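Local coordinates for glucosidase 2 subunit beta (Schizosaccharomyces pombe, PDB 4XQM), which recognises mannose-rich N-glycans through this lectin (MRH) domain, as the subunit that partners the catalytic chain of glucosidase II in trimming glucose from immature glycoproteins in the endoplasmic reticulum, at residues A[2-5]-A[6-9]; A[11-15]-A[16-20]; A[25-29]-A[30-34]; A[77-80]-A[81-84]. All coordinates share one frame; numbering follows the deposited sequence.

Contact 1. Residues A[2-5]-A[6-9]; sequences RAIK and GMET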
loop_
_atom_site.group_PDB
_atom_site.type_symbol
_atom_site.label_atom_id
_atom_site.label_comp_id
_atom_site.label_asym_id
_atom_site.label_seq_id
_atom_site.Cartn_x
_atom_site.Cartn_y
_atom_site.Cartn_z
ATOM N N ARG A 2 -10.624 11.281 -7.803
ATOM C CA ARG A 2 -11.501 11.505 -6.669
ATOM C C ARG A 2 -12.605 10.476 -6.514
ATOM O O ARG A 2 -13.265 10.440 -5.475
ATOM C CB ARG A 2 -12.060 12.928 -6.680
ATOM C CG ARG A 2 -10.978 13.968 -6.418
ATOM C CD ARG A 2 -11.561 15.355 -6.268
ATOM N NE ARG A 2 -10.514 16.365 -6.148
ATOM C CZ ARG A 2 -9.895 16.666 -5.012
ATOM N NH1 ARG A 2 -10.212 16.017 -3.888
ATOM N NH2 ARG A 2 -8.958 17.606 -4.995
ATOM N N ALA A 3 -12.797 9.628 -7.522
ATOM C CA ALA A 3 -13.712 8.508 -7.361
ATOM C C ALA A 3 -13.008 7.432 -6.553
ATOM O O ALA A 3 -13.640 6.484 -6.084
ATOM C CB ALA A 3 -14.147 7.946 -8.696
ATOM N N ILE A 4 -11.691 7.545 -6.405
ATOM C CA ILE A 4 -11.003 6.552 -5.595
ATOM C C ILE A 4 -10.022 7.079 -4.556
ATOM O O ILE A 4 -9.641 6.331 -3.654
ATOM C CB ILE A 4 -10.308 5.489 -6.423
ATOM C CG1 ILE A 4 -9.063 6.060 -7.072
ATOM C CG2 ILE A 4 -11.255 4.868 -7.462
ATOM C CD1 ILE A 4 -8.032 5.000 -7.272
ATOM N N LYS A 5 -9.600 8.334 -4.662
ATOM C CA LYS A 5 -8.761 8.897 -3.595
ATOM C C LYS A 5 -9.470 8.801 -2.245
ATOM O O LYS A 5 -10.630 9.225 -2.091
ATOM C CB LYS A 5 -8.389 10.355 -3.868
ATOM C CG LYS A 5 -7.532 10.989 -2.754
ATOM C CD LYS A 5 -6.969 12.342 -3.184
ATOM C CE LYS A 5 -6.109 12.971 -2.090
ATOM N NZ LYS A 5 -6.908 13.326 -0.882
ATOM N N GLY A 6 -8.772 8.239 -1.263
ATOM C CA GLY A 6 -9.332 8.089 0.068
ATOM C C GLY A 6 -9.973 6.738 0.311
ATOM O O GLY A 6 -10.351 6.417 1.438
ATOM N N MET A 7 -10.111 5.936 -0.742
ATOM C CA MET A 7 -10.646 4.587 -0.587
ATOM C C MET A 7 -9.678 3.739 0.244
ATOM O O MET A 7 -8.480 3.659 -0.061
ATOM C CB MET A 7 -10.859 3.964 -1.959
ATOM C CG MET A 7 -11.480 2.586 -1.950
ATOM S SD MET A 7 -11.790 2.034 -3.645
ATOM C CE MET A 7 -12.868 3.320 -4.253
ATOM N N GLU A 8 -10.200 3.130 1.307
ATOM C CA GLU A 8 -9.374 2.400 2.278
ATOM C C GLU A 8 -9.616 0.889 2.248
ATOM O O GLU A 8 -10.764 0.433 2.239
ATOM C CB GLU A 8 -9.660 2.926 3.689
ATOM C CG GLU A 8 -9.091 2.081 4.824
ATOM C CD GLU A 8 -9.546 2.569 6.187
ATOM O OE1 GLU A 8 -9.267 3.739 6.526
ATOM O OE2 GLU A 8 -10.202 1.783 6.910
ATOM N N THR A 9 -8.529 0.118 2.257
ATOM C CA THR A 9 -8.612 -1.336 2.401
ATOM C C THR A 9 -7.707 -1.750 3.564
ATOM O O THR A 9 -6.575 -1.267 3.670
ATOM C CB THR A 9 -8.145 -2.048 1.122
ATOM O OG1 THR A 9 -8.896 -1.556 -0.001
ATOM C CG2 THR A 9 -8.349 -3.555 1.228
#
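Ile4 and Met7 meet at the mouth of a type II beta turn that runs from one to the other, with Lys5 and Gly6 at its two corners. The turn is closed by one backbone hydrogen bond, Met7 N to Ile4 O at 3.0 Å, fairly straight at 160° but reaching the oxygen from above its carbonyl plane. Gly6 sits at a positive phi, where a beta carbon would run into the carbonyl oxygen of Lys5; lacking one, it lets the chain take the second corner.

The side-chain contact is carried by the far end of Met7. Its CG stands anti to the backbone N (chi1 -177°), the chain runs on extended to SD, and a bend at the last torsion (-59°) folds the methyl back toward the start of the turn. There CE lies 3.9 Å from Ile4 CG2 and 3.7 Å from Ala3 O. Methionine and isoleucine lie at a slant to each other, touching methyl to methyl. The root of the same methionine packs on the turn as well, with Met7 CB 3.2 Å from Ile4 O. Lys5 heads away from the turn, and its NZ forms a salt bridge with Glu24.

This surface turn delivers the chain into strand 8-13, an outermost strand of the sheet. Gly6 and Met7 are already hydrogen-bonded through their backbones to Phe22, and Thr9 to Val20. Ile4 also rests on Tyr23 and Ala91, while Met7 touches Asn70 and Ser89, the latter on strand 82-89.

Contact 2. Residues A[11-15]-A[16-20]; sequences REIGG and YTYKV. With MAN (alpha-D-mannopyranose), chain B.
Ile13 and Tyr16 close a type I' beta turn with a reciprocal pair of backbone bonds: Ile13 N to Tyr16 O at 2.9 Å and Tyr16 N to Ile13 O at 3.0 Å. Two residues further from the turn on each strand, Arg11 and Tyr18 exchange a second such pair, so all four inward-facing N-H groups are used. Between them, at the non-hydrogen-bonded pair Glu12/Thr17, Glu12 CA makes a CH...O contact of 3.1 Å with Tyr16 O.

Both corners are glycines at positive phi; the second, Gly15, is held at both its N-H and its carbonyl. Glu12 bends at chi2 (-92°) and brings OE2 back to Gly15 N at 2.7 Å; the N-H meets that oxygen on its anti side. A water donates to Gly15 O and accepts from Thr17 OG1.

Ile13 CB packs 3.9 Å from Tyr18 CE2, and Ile13 CG1 lies over one face of the Arg11 guanidinium, whose NH1 is bonded to Ile72 O. Tyr18 OH is engaged by Gln28 NE2. Tyr16 OH is hydrogen-bonded to mannose O1 at 3.0 Å, and either oxygen could be the donor. This is a beta hairpin with a two-residue Gly-Gly loop, lending one tyrosine to the MRH mannose pocket.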
loop_
_atom_site.group_PDB
_atom_site.type_symbol
_atom_site.label_atom_id
_atom_site.label_comp_id
_atom_site.label_asym_id
_atom_site.label_seq_id
_atom_site.Cartn_x
_atom_site.Cartn_y
_atom_site.Cartn_z
ATOM N N ARG A 11 -6.239 -5.113 6.101
ATOM C CA ARG A 11 -6.118 -6.546 6.367
ATOM C C ARG A 11 -5.094 -6.781 7.456
ATOM O O ARG A 11 -4.011 -6.163 7.460
ATOM C CB ARG A 11 -5.714 -7.323 5.106
ATOM C CG ARG A 11 -5.624 -8.833 5.346
ATOM C CD ARG A 11 -5.333 -9.606 4.083
ATOM N NE ARG A 11 -5.021 -11.010 4.386
ATOM C CZ ARG A 11 -4.410 -11.842 3.551
ATOM N NH1 ARG A 11 -4.047 -11.417 2.350
ATOM N NH2 ARG A 11 -4.146 -13.094 3.930
ATOM N N GLU A 12 -5.425 -7.678 8.377
ATOM C CA GLU A 12 -4.439 -8.116 9.353
ATOM C C GLU A 12 -3.574 -9.222 8.765
ATOM O O GLU A 12 -4.089 -10.244 8.311
ATOM C CB GLU A 12 -5.094 -8.586 10.650
ATOM C CG GLU A 12 -4.069 -8.989 11.710
ATOM C CD GLU A 12 -3.728 -10.480 11.673
ATOM O OE1 GLU A 12 -4.671 -11.301 11.749
ATOM O OE2 GLU A 12 -2.523 -10.832 11.563
ATOM N N ILE A 13 -2.262 -8.988 8.758
ATOM C CA ILE A 13 -1.282 -9.975 8.326
ATOM C C ILE A 13 -0.141 -10.052 9.349
ATOM O O ILE A 13 0.500 -9.042 9.646
ATOM C CB ILE A 13 -0.691 -9.611 6.941
ATOM C CG1 ILE A 13 -1.797 -9.624 5.875
ATOM C CG2 ILE A 13 0.442 -10.570 6.560
ATOM C CD1 ILE A 13 -1.359 -8.997 4.527
ATOM N N GLY A 14 0.102 -11.248 9.879
ATOM C CA GLY A 14 1.206 -11.456 10.804
ATOM C C GLY A 14 1.136 -10.602 12.062
ATOM O O GLY A 14 2.178 -10.292 12.655
ATOM N N GLY A 15 -0.075 -10.219 12.467
ATOM C CA GLY A 15 -0.247 -9.407 13.664
ATOM C C GLY A 15 -0.384 -7.927 13.359
ATOM O O GLY A 15 -0.908 -7.170 14.191
ATOM N N TYR A 16 0.068 -7.511 12.176
ATOM C CA TYR A 16 -0.032 -6.110 11.773
ATOM C C TYR A 16 -1.353 -5.812 11.091
ATOM O O TYR A 16 -1.839 -6.602 10.278
ATOM C CB TYR A 16 1.043 -5.750 10.745
ATOM C CG TYR A 16 2.476 -6.043 11.117
ATOM C CD1 TYR A 16 3.160 -5.252 12.032
ATOM C CD2 TYR A 16 3.168 -7.081 10.504
ATOM C CE1 TYR A 16 4.491 -5.505 12.338
ATOM C CE2 TYR A 16 4.492 -7.340 10.803
ATOM C CZ TYR A 16 5.146 -6.551 11.721
ATOM O OH TYR A 16 6.461 -6.818 12.020
ATOM N N THR A 17 -1.920 -4.651 11.390
ATOM C CA THR A 17 -3.043 -4.166 10.601
ATOM C C THR A 17 -2.502 -3.293 9.471
ATOM O O THR A 17 -2.032 -2.173 9.697
ATOM C CB THR A 17 -4.051 -3.360 11.439
ATOM O OG1 THR A 17 -4.609 -4.195 12.464
ATOM C CG2 THR A 17 -5.169 -2.881 10.548
ATOM N N TYR A 18 -2.557 -3.813 8.249
ATOM C CA TYR A 18 -2.144 -3.030 7.091
ATOM C C TYR A 18 -3.329 -2.241 6.574
ATOM O O TYR A 18 -4.442 -2.765 6.487
ATOM C CB TYR A 18 -1.589 -3.941 5.994
ATOM C CG TYR A 18 -0.198 -4.461 6.287
ATOM C CD1 TYR A 18 0.928 -3.678 6.039
ATOM C CD2 TYR A 18 -0.007 -5.731 6.816
ATOM C CE1 TYR A 18 2.212 -4.150 6.318
ATOM C CE2 TYR A 18 1.273 -6.220 7.090
ATOM C CZ TYR A 18 2.374 -5.431 6.831
ATOM O OH TYR A 18 3.638 -5.905 7.103
ATOM N N LYS A 19 -3.087 -0.979 6.241
ATOM C CA LYS A 19 -4.132 -0.100 5.753
ATOM C C LYS A 19 -3.609 0.648 4.548
ATOM O O LYS A 19 -2.622 1.391 4.648
ATOM C CB LYS A 19 -4.542 0.878 6.846
ATOM C CG LYS A 19 -5.573 1.902 6.443
ATOM C CD LYS A 19 -5.896 2.769 7.663
ATOM C CE LYS A 19 -6.081 1.906 8.923
ATOM N NZ LYS A 19 -6.189 2.711 10.180
ATOM N N VAL A 20 -4.244 0.418 3.401
ATOM C CA VAL A 20 -3.903 1.134 2.179
ATOM C C VAL A 20 -5.016 2.120 1.881
ATOM O O VAL A 20 -6.184 1.731 1.797
ATOM C CB VAL A 20 -3.757 0.188 0.964
ATOM C CG1 VAL A 20 -3.523 0.990 -0.320
ATOM C CG2 VAL A 20 -2.607 -0.803 1.197
HETATM C C1 MAN B . 8.656 -3.403 12.228
HETATM C C2 MAN B . 7.912 -3.465 11.029
HETATM C C3 MAN B . 8.708 -4.389 10.096
HETATM C C4 MAN B . 10.191 -3.921 10.004
HETATM C C5 MAN B . 10.798 -3.873 11.415
HETATM C C6 MAN B . 12.179 -3.260 11.453
HETATM O O1 MAN B . 8.635 -4.776 12.478
HETATM O O2 MAN B . 7.849 -2.195 10.489
HETATM O O3 MAN B . 8.095 -4.467 8.836
HETATM O O4 MAN B . 10.941 -4.824 9.241
HETATM O O5 MAN B . 9.971 -3.018 12.191
HETATM O O6 MAN B . 12.745 -3.557 12.734
HETATM O O HOH W 1 -2.842 -5.197 14.522
#

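Contact 3. Residues A[25-29]-A[30-34]; sequences NVFQD and SILLG. With MAN (alpha-D-mannopyranose), chain B.
Strands 25-28 and 31-34 form an antiparallel hairpin closed by a type II' turn from Gln28 to Ile31, with a classic beta bulge where Leu33 and Gly34 both face Val26. The bulge is pinned by Val26 N to Gly34 O at 3.0 Å and Leu33 N to Val26 O at 2.8 Å, while Gln28 and Ile31 exchange two backbone bonds beside the turn.

On one side of the hairpin Leu32 CD1 sits over a face of the Phe27 ring, off toward its rim and 4.2 Å from the centroid: a CH-pi contact. That methyl also reaches Asn25 CB. On the other side Leu33 wedges between Val26 and Gln28, its CD2 3.9 Å from Val26 CG1 and its CD1 3.6 Å from Gln28 CB. Gln28, with CG anti to the backbone N (chi1 177°) and an extended chain, carries its amide to the sugar. There OE1 accepts from mannose O2 at 2.6 Å, and NE2 donates to mannose O3 at 3.1 Å in an almost straight bond (171°). The two bonds fix the rotation of the amide, and Ile31 CD1 flanks OE1 at 3.7 Å.

Strand 16-21 lies alongside: Phe27 is backbone-bonded to Lys19, and Asp29 OD1 takes Thr17 N. Strand 82-89 supplies Ile85 against Val26 and Tyr83 against Gln28 and Leu33.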
loop_
_atom_site.group_PDB
_atom_site.type_symbol
_atom_site.label_atom_id
_atom_site.label_comp_id
_atom_site.label_asym_id
_atom_site.label_seq_id
_atom_site.Cartn_x
_atom_site.Cartn_y
_atom_site.Cartn_z
ATOM N N ASN A 25 -2.052 7.414 1.767
ATOM C CA ASN A 25 -0.950 6.794 2.501
ATOM C C ASN A 25 -1.158 5.314 2.778
ATOM O O ASN A 25 -2.256 4.786 2.589
ATOM C CB ASN A 25 -0.696 7.549 3.812
ATOM C CG ASN A 25 -1.972 8.042 4.445
ATOM O OD1 ASN A 25 -3.002 7.365 4.405
ATOM N ND2 ASN A 25 -1.922 9.238 5.025
ATOM N N VAL A 26 -0.086 4.655 3.216
ATOM C CA VAL A 26 -0.142 3.262 3.645
ATOM C C VAL A 26 0.406 3.161 5.057
ATOM O O VAL A 26 1.435 3.773 5.358
ATOM C CB VAL A 26 0.707 2.362 2.733
ATOM C CG1 VAL A 26 0.661 0.929 3.220
ATOM C CG2 VAL A 26 0.202 2.451 1.291
ATOM N N PHE A 27 -0.276 2.398 5.911
ATOM C CA PHE A 27 0.176 2.169 7.293
ATOM C C PHE A 27 0.306 0.693 7.655
ATOM O O PHE A 27 -0.371 -0.182 7.079
ATOM C CB PHE A 27 -0.774 2.807 8.309
ATOM C CG PHE A 27 -0.804 4.305 8.261
ATOM C CD1 PHE A 27 -1.682 4.955 7.408
ATOM C CD2 PHE A 27 0.013 5.054 9.092
ATOM C CE1 PHE A 27 -1.726 6.339 7.359
ATOM C CE2 PHE A 27 -0.025 6.445 9.046
ATOM C CZ PHE A 27 -0.894 7.080 8.177
ATOM N N GLN A 28 1.172 0.434 8.632
ATOM C CA GLN A 28 1.319 -0.875 9.253
ATOM C C GLN A 28 1.143 -0.606 10.740
ATOM O O GLN A 28 2.033 -0.003 11.357
ATOM C CB GLN A 28 2.722 -1.419 8.986
ATOM C CG GLN A 28 3.034 -2.763 9.653
ATOM C CD GLN A 28 4.516 -3.010 9.730
ATOM O OE1 GLN A 28 5.237 -2.270 10.405
ATOM N NE2 GLN A 28 4.988 -4.050 9.041
ATOM N N ASP A 29 0.008 -1.032 11.303
ATOM C CA ASP A 29 -0.425 -0.549 12.620
ATOM C C ASP A 29 -0.341 0.982 12.600
ATOM O O ASP A 29 -0.889 1.600 11.683
ATOM C CB ASP A 29 0.389 -1.194 13.752
ATOM C CG ASP A 29 0.118 -2.680 13.878
ATOM O OD1 ASP A 29 -1.023 -3.091 13.547
ATOM O OD2 ASP A 29 1.024 -3.433 14.324
ATOM N N SER A 30 0.353 1.599 13.555
ATOM C CA SER A 30 0.453 3.066 13.548
ATOM C C SER A 30 1.680 3.619 12.811
ATOM O O SER A 30 1.948 4.826 12.844
ATOM C CB SER A 30 0.400 3.611 14.975
ATOM O OG SER A 30 -0.908 3.454 15.494
ATOM N N ILE A 31 2.419 2.742 12.138
ATOM C CA ILE A 31 3.625 3.146 11.429
ATOM C C ILE A 31 3.325 3.568 9.986
ATOM O O ILE A 31 2.662 2.831 9.247
ATOM C CB ILE A 31 4.663 2.001 11.430
ATOM C CG1 ILE A 31 4.970 1.555 12.864
ATOM C CG2 ILE A 31 5.937 2.441 10.714
ATOM C CD1 ILE A 31 5.888 0.333 12.938
ATOM N N LEU A 32 3.798 4.751 9.582
ATOM C CA LEU A 32 3.643 5.191 8.196
ATOM C C LEU A 32 4.600 4.425 7.285
ATOM O O LEU A 32 5.823 4.487 7.466
ATOM C CB LEU A 32 3.907 6.695 8.050
ATOM C CG LEU A 32 3.869 7.234 6.608
ATOM C CD1 LEU A 32 2.449 7.181 6.047
ATOM C CD2 LEU A 32 4.393 8.662 6.559
ATOM N N LEU A 33 4.043 3.711 6.306
ATOM C CA LEU A 33 4.863 3.025 5.305
ATOM C C LEU A 33 5.229 3.935 4.140
ATOM O O LEU A 33 6.231 3.718 3.466
ATOM C CB LEU A 33 4.142 1.778 4.790
ATOM C CG LEU A 33 4.570 0.459 5.436
ATOM C CD1 LEU A 33 4.835 0.596 6.936
ATOM C CD2 LEU A 33 3.602 -0.674 5.130
ATOM N N GLY A 34 4.413 4.950 3.888
ATOM C CA GLY A 34 4.697 5.876 2.815
ATOM C C GLY A 34 3.502 6.720 2.435
ATOM O O GLY A 34 2.357 6.335 2.690
HETATM C C1 MAN B . 8.656 -3.403 12.228
HETATM C C2 MAN B . 7.912 -3.465 11.029
HETATM C C3 MAN B . 8.708 -4.389 10.096
HETATM C C4 MAN B . 10.191 -3.921 10.004
HETATM C C5 MAN B . 10.798 -3.873 11.415
HETATM C C6 MAN B . 12.179 -3.260 11.453
HETATM O O1 MAN B . 8.635 -4.776 12.478
HETATM O O2 MAN B . 7.849 -2.195 10.489
HETATM O O3 MAN B . 8.095 -4.467 8.836
HETATM O O4 MAN B . 10.941 -4.824 9.241
HETATM O O5 MAN B . 9.971 -3.018 12.191
HETATM O O6 MAN B . 12.745 -3.557 12.734
#

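Contact 4. Residues A[77-80]-A[81-84]; sequences EAQK and CEYL. With MAN (alpha-D-mannopyranose), chain B.
Glu77 and Tyr83 grip the same mannose hydroxyl, O3, in the binding site of the MRH lectin fold. Sugar O3 donates to Glu77 OE1 at 2.6 Å and accepts from Tyr83 OH at 2.7 Å, while mannose O4 donates to Glu77 OE2, also at 2.6 Å. The carboxylate therefore spans two neighbouring hydroxyls, one per oxygen. OE2 has a further partner: Cys81 N reaches its anti lone pair at 2.7 Å, a bond that ties the carboxylate to the turn and would be expected to stabilise its negative charge.

Glu77 gets there as a fully stretched chain, CG anti to the backbone N (chi1 -171°). It runs side by side with Tyr83, both pointing toward the sugar, with carboxylate and ring planes 39° apart. Mannose O3 lies in the plane of that ring, at its edge. Arg58 NE is bonded to Tyr83 OH as well, making the hydroxyl a junction between arginine and sugar.

Further out, a type II turn from Gln79 to Glu82 is closed by Glu82 N to Gln79 O at 3.0 Å. The side chains of these two residues cross at a slant; a water lies between Gln79 OE1 and Glu82 OE1, close to both, and another donates to Lys80 O and Glu82 OE2. At the second corner of the turn, Cys81, disulfide-bonded to Cys52, sets its SG 3.8 Å from mannose C4.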
loop_
_atom_site.group_PDB
_atom_site.type_symbol
_atom_site.label_atom_id
_atom_site.label_comp_id
_atom_site.label_asym_id
_atom_site.label_seq_id
_atom_site.Cartn_x
_atom_site.Cartn_y
_atom_site.Cartn_z
ATOM N N GLU A 77 7.798 -8.324 2.448
ATOM C CA GLU A 77 8.904 -7.479 2.871
ATOM C C GLU A 77 10.182 -8.254 2.611
ATOM O O GLU A 77 10.823 -8.737 3.534
ATOM C CB GLU A 77 8.777 -7.101 4.348
ATOM C CG GLU A 77 9.782 -6.034 4.787
ATOM C CD GLU A 77 9.644 -5.622 6.254
ATOM O OE1 GLU A 77 8.740 -6.126 6.965
ATOM O OE2 GLU A 77 10.447 -4.772 6.695
ATOM N N ALA A 78 10.526 -8.390 1.335
ATOM C CA ALA A 78 11.722 -9.120 0.934
ATOM C C ALA A 78 12.996 -8.409 1.404
ATOM O O ALA A 78 13.934 -9.052 1.887
ATOM C CB ALA A 78 11.737 -9.315 -0.571
ATOM N N GLN A 79 13.028 -7.086 1.265
ATOM C CA GLN A 79 14.132 -6.298 1.802
ATOM C C GLN A 79 13.587 -5.516 2.982
ATOM O O GLN A 79 12.443 -5.066 2.935
ATOM C CB GLN A 79 14.686 -5.330 0.748
ATOM C CG GLN A 79 15.474 -5.988 -0.377
ATOM C CD GLN A 79 14.605 -6.818 -1.309
ATOM O OE1 GLN A 79 13.759 -6.284 -2.035
ATOM N NE2 GLN A 79 14.810 -8.132 -1.293
ATOM N N LYS A 80 14.392 -5.358 4.032
ATOM C CA LYS A 80 13.944 -4.676 5.248
ATOM C C LYS A 80 13.344 -3.301 4.942
ATOM O O LYS A 80 13.973 -2.460 4.277
ATOM C CB LYS A 80 15.094 -4.532 6.252
ATOM C CG LYS A 80 14.684 -3.866 7.559
ATOM C CD LYS A 80 15.908 -3.556 8.444
ATOM C CE LYS A 80 16.633 -4.831 8.876
ATOM N NZ LYS A 80 15.905 -5.584 9.953
ATOM N N CYS A 81 12.101 -3.117 5.387
ATOM C CA CYS A 81 11.368 -1.853 5.293
ATOM C C CYS A 81 11.057 -1.390 3.876
ATOM O O CYS A 81 10.781 -0.209 3.634
ATOM C CB CYS A 81 12.035 -0.769 6.152
ATOM S SG CYS A 81 11.772 -1.116 7.902
ATOM N N GLU A 82 11.065 -2.346 2.950
ATOM C CA GLU A 82 10.574 -2.129 1.598
ATOM C C GLU A 82 9.411 -3.108 1.415
ATOM O O GLU A 82 9.613 -4.323 1.435
ATOM C CB GLU A 82 11.689 -2.396 0.572
ATOM C CG GLU A 82 12.973 -1.578 0.781
ATOM C CD GLU A 82 14.098 -1.966 -0.183
ATOM O OE1 GLU A 82 13.800 -2.449 -1.301
ATOM O OE2 GLU A 82 15.286 -1.789 0.178
ATOM N N TYR A 83 8.195 -2.588 1.259
ATOM C CA TYR A 83 7.017 -3.436 1.254
ATOM C C TYR A 83 6.431 -3.546 -0.151
ATOM O O TYR A 83 6.241 -2.536 -0.830
ATOM C CB TYR A 83 5.971 -2.873 2.215
ATOM C CG TYR A 83 6.512 -2.686 3.617
ATOM C CD1 TYR A 83 7.231 -1.540 3.961
ATOM C CD2 TYR A 83 6.333 -3.665 4.583
ATOM C CE1 TYR A 83 7.745 -1.373 5.243
ATOM C CE2 TYR A 83 6.841 -3.515 5.870
ATOM C CZ TYR A 83 7.546 -2.364 6.190
ATOM O OH TYR A 83 8.058 -2.199 7.464
ATOM N N LEU A 84 6.164 -4.770 -0.594
ATOM C CA LEU A 84 5.483 -4.965 -1.870
ATOM C C LEU A 84 4.077 -5.451 -1.552
ATOM O O LEU A 84 3.901 -6.508 -0.942
ATOM C CB LEU A 84 6.223 -5.994 -2.734
ATOM C CG LEU A 84 7.689 -5.675 -3.022
ATOM C CD1 LEU A 84 8.271 -6.727 -3.962
ATOM C CD2 LEU A 84 7.811 -4.296 -3.625
HETATM C C1 MAN B . 8.656 -3.403 12.228
HETATM C C2 MAN B . 7.912 -3.465 11.029
HETATM C C3 MAN B . 8.708 -4.389 10.096
HETATM C C4 MAN B . 10.191 -3.921 10.004
HETATM C C5 MAN B . 10.798 -3.873 11.415
HETATM C C6 MAN B . 12.179 -3.260 11.453
HETATM O O1 MAN B . 8.635 -4.776 12.478
HETATM O O2 MAN B . 7.849 -2.195 10.489
HETATM O O3 MAN B . 8.095 -4.467 8.836
HETATM O O4 MAN B . 10.941 -4.824 9.241
HETATM O O5 MAN B . 9.971 -3.018 12.191
HETATM O O6 MAN B . 12.745 -3.557 12.734
HETATM O O HOH W 2 11.101 -5.917 -0.311
HETATM O O HOH W 3 12.099 -4.340 -2.275
HETATM O O HOH W 4 16.254 -2.566 2.871
#

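Three of the four contacts converge on one mannose: contact 2 brings Tyr16 to O1, contact 3 brings Gln28 to O2 and O3, and contact 4 brings Glu77 and Tyr83 to O3 and O4, with Arg58 and Cys52 completing the pocket. Contacts 2 and 3 are close partners, their centres about 10 Å apart; Tyr16 CD1 packs 3.4 Å from Gln28 CG. Contact 4 joins contact 3 where Leu33 CG meets Tyr83 CD1 at 3.6 Å. Contact 1 stands away from the sugar site, its centre about 24 Å from that of contact 4, yet it shares strand 8-13 with contact 2, where Glu8 OE1 packs 3.7 Å from Lys19 CD.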